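Local coordinates for protein rhino (Drosophila melanogaster, PDB 5XYV) that probably acts in specifying germline piRNA clusters, binding the N-terminal domain of Deadlock through its chromoshadow domain, at residues B[8-13]-B[31-36]. Sequence-based numbering, arbitrary orientation.
Sequences VNRGLD and VTWKGC
The backbone oxygen O of D13 accepts a hydrogen bond from N of K34 at 2.8 Å, nearly straight at the hydrogen (172°), and CA of W33 makes a bent CH...O contact with the same oxygen at 3.4 Å. In this chromoshadow fold of the SH3 clan, the bond ties the loop before strand 14-23 to the end of strand 26-33, its neighbour in the three-stranded antiparallel sheet. The loop, with a 3-10 segment at 8-10, covers one side of the W33 indole obliquely; CG2 of V31 lies 3.5 Å above the opposite face, offset toward the rim. The bond to CB of W33 points to segment 8-13, and chi1 of -49°, CG anti to the carbonyl carbon, lays the indole alongside V8, R10 and L12. CD1 of L12 packs on CB of W33 at 3.7 Å and on CB of C36 at 3.5 Å, while CG1 of V8 reaches CH2 of the indole at 4.1 Å. CD of R10 approaches CD1 of W33 at 3.6 Å, the guanidinium tilted 35° from the ring plane. OD1 of D40 takes both the NE1 hydrogen bond of W33 and a salt bridge from NH1 of R10. Replacing W33 by an alanine is likely to cost V8 CG1 and R10 CD their ring contacts and D40 its indole donor. SG of C36, anti to its backbone N, lies 3.8 Å from NE of R10, oblique to the guanidinium.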
loop_
_atom_site.group_PDB
_atom_site.type_symbol
_atom_site.label_atom_id
_atom_site.label_comp_id
_atom_site.label_asym_id
_atom_site.label_seq_id
_atom_site.Cartn_x
_atom_site.Cartn_y
_atom_site.Cartn_z
ATOM N N VAL B 8 15.157 13.890 1.324
ATOM C CA VAL B 8 16.172 13.137 2.059
ATOM C C VAL B 8 17.419 13.990 2.202
ATOM O O VAL B 8 18.196 13.800 3.135
ATOM C CB VAL B 8 16.523 11.778 1.373
ATOM C CG1 VAL B 8 15.324 10.846 1.385
ATOM C CG2 VAL B 8 16.996 11.984 -0.057
ATOM N N ASN B 9 17.585 14.946 1.291
ATOM C CA ASN B 9 18.751 15.816 1.281
ATOM C C ASN B 9 18.868 16.729 2.503
ATOM O O ASN B 9 19.935 17.285 2.753
ATOM C CB ASN B 9 18.758 16.650 0.004
ATOM C CG ASN B 9 19.468 15.951 -1.127
ATOM O OD1 ASN B 9 20.595 15.486 -0.966
ATOM N ND2 ASN B 9 18.811 15.857 -2.275
ATOM N N ARG B 10 17.786 16.879 3.266
ATOM C CA ARG B 10 17.855 17.583 4.541
ATOM C C ARG B 10 18.745 16.822 5.501
ATOM O O ARG B 10 19.235 17.375 6.486
ATOM C CB ARG B 10 16.470 17.759 5.159
ATOM C CG ARG B 10 15.546 18.618 4.345
ATOM C CD ARG B 10 14.218 18.802 5.057
ATOM N NE ARG B 10 13.884 20.223 5.105
ATOM C CZ ARG B 10 13.006 20.811 4.303
ATOM N NH1 ARG B 10 12.341 20.098 3.414
ATOM N NH2 ARG B 10 12.766 22.103 4.415
ATOM N N GLY B 11 18.936 15.541 5.205
ATOM C CA GLY B 11 19.690 14.664 6.063
ATOM C C GLY B 11 19.017 14.476 7.409
ATOM O O GLY B 11 19.692 14.154 8.382
ATOM N N LEU B 12 17.701 14.679 7.483
ATOM C CA LEU B 12 16.980 14.423 8.736
ATOM C C LEU B 12 16.284 13.069 8.748
ATOM O O LEU B 12 16.142 12.417 7.711
ATOM C CB LEU B 12 15.948 15.516 9.014
ATOM C CG LEU B 12 16.408 16.962 8.880
ATOM C CD1 LEU B 12 15.208 17.902 8.902
ATOM C CD2 LEU B 12 17.376 17.295 10.003
ATOM N N ASP B 13 15.850 12.654 9.930
ATOM C CA ASP B 13 15.128 11.402 10.083
ATOM C C ASP B 13 13.631 11.573 9.840
ATOM O O ASP B 13 13.022 12.561 10.274
ATOM C CB ASP B 13 15.369 10.824 11.474
ATOM C CG ASP B 13 16.737 10.190 11.608
ATOM O OD1 ASP B 13 17.309 9.764 10.575
ATOM O OD2 ASP B 13 17.242 10.120 12.746
ATOM N N VAL B 31 5.711 14.039 3.475
ATOM C CA VAL B 31 6.316 13.624 4.731
ATOM C C VAL B 31 6.829 14.789 5.543
ATOM O O VAL B 31 7.064 15.883 5.029
ATOM C CB VAL B 31 7.524 12.633 4.522
ATOM C CG1 VAL B 31 7.087 11.360 3.807
ATOM C CG2 VAL B 31 8.716 13.344 3.817
ATOM N N THR B 32 7.008 14.522 6.828
ATOM C CA THR B 32 7.656 15.470 7.722
ATOM C C THR B 32 8.923 14.830 8.293
ATOM O O THR B 32 9.050 13.599 8.344
ATOM C CB THR B 32 6.706 15.924 8.832
ATOM O OG1 THR B 32 6.319 14.789 9.610
ATOM C CG2 THR B 32 5.466 16.539 8.220
ATOM N N TRP B 33 9.872 15.660 8.694
ATOM C CA TRP B 33 11.114 15.149 9.254
ATOM C C TRP B 33 11.199 15.552 10.711
ATOM O O TRP B 33 10.617 16.563 11.100
ATOM C CB TRP B 33 12.319 15.681 8.475
ATOM C CG TRP B 33 12.165 15.525 7.014
ATOM C CD1 TRP B 33 11.715 16.457 6.130
ATOM C CD2 TRP B 33 12.464 14.353 6.248
ATOM N NE1 TRP B 33 11.709 15.935 4.858
ATOM C CE2 TRP B 33 12.170 14.643 4.904
ATOM C CE3 TRP B 33 12.949 13.082 6.573
ATOM C CZ2 TRP B 33 12.346 13.703 3.877
ATOM C CZ3 TRP B 33 13.117 12.156 5.567
ATOM C CH2 TRP B 33 12.823 12.469 4.232
ATOM N N LYS B 34 11.951 14.788 11.499
ATOM C CA LYS B 34 12.135 15.124 12.902
ATOM C C LYS B 34 12.953 16.393 13.071
ATOM O O LYS B 34 14.037 16.530 12.484
ATOM C CB LYS B 34 12.799 13.973 13.647
ATOM C CG LYS B 34 11.899 12.750 13.799
ATOM C CD LYS B 34 12.615 11.592 14.471
ATOM C CE LYS B 34 11.702 10.387 14.571
ATOM N NZ LYS B 34 12.406 9.205 15.147
ATOM N N GLY B 35 12.421 17.322 13.864
ATOM C CA GLY B 35 13.136 18.546 14.172
ATOM C C GLY B 35 12.839 19.646 13.178
ATOM O O GLY B 35 13.277 20.791 13.343
ATOM N N CYS B 36 12.083 19.295 12.141
ATOM C CA CYS B 36 11.728 20.230 11.087
ATOM C C CYS B 36 10.226 20.342 10.907
ATOM O O CYS B 36 9.507 19.363 11.054
ATOM C CB CYS B 36 12.380 19.812 9.767
ATOM S SG CYS B 36 11.940 20.844 8.345
#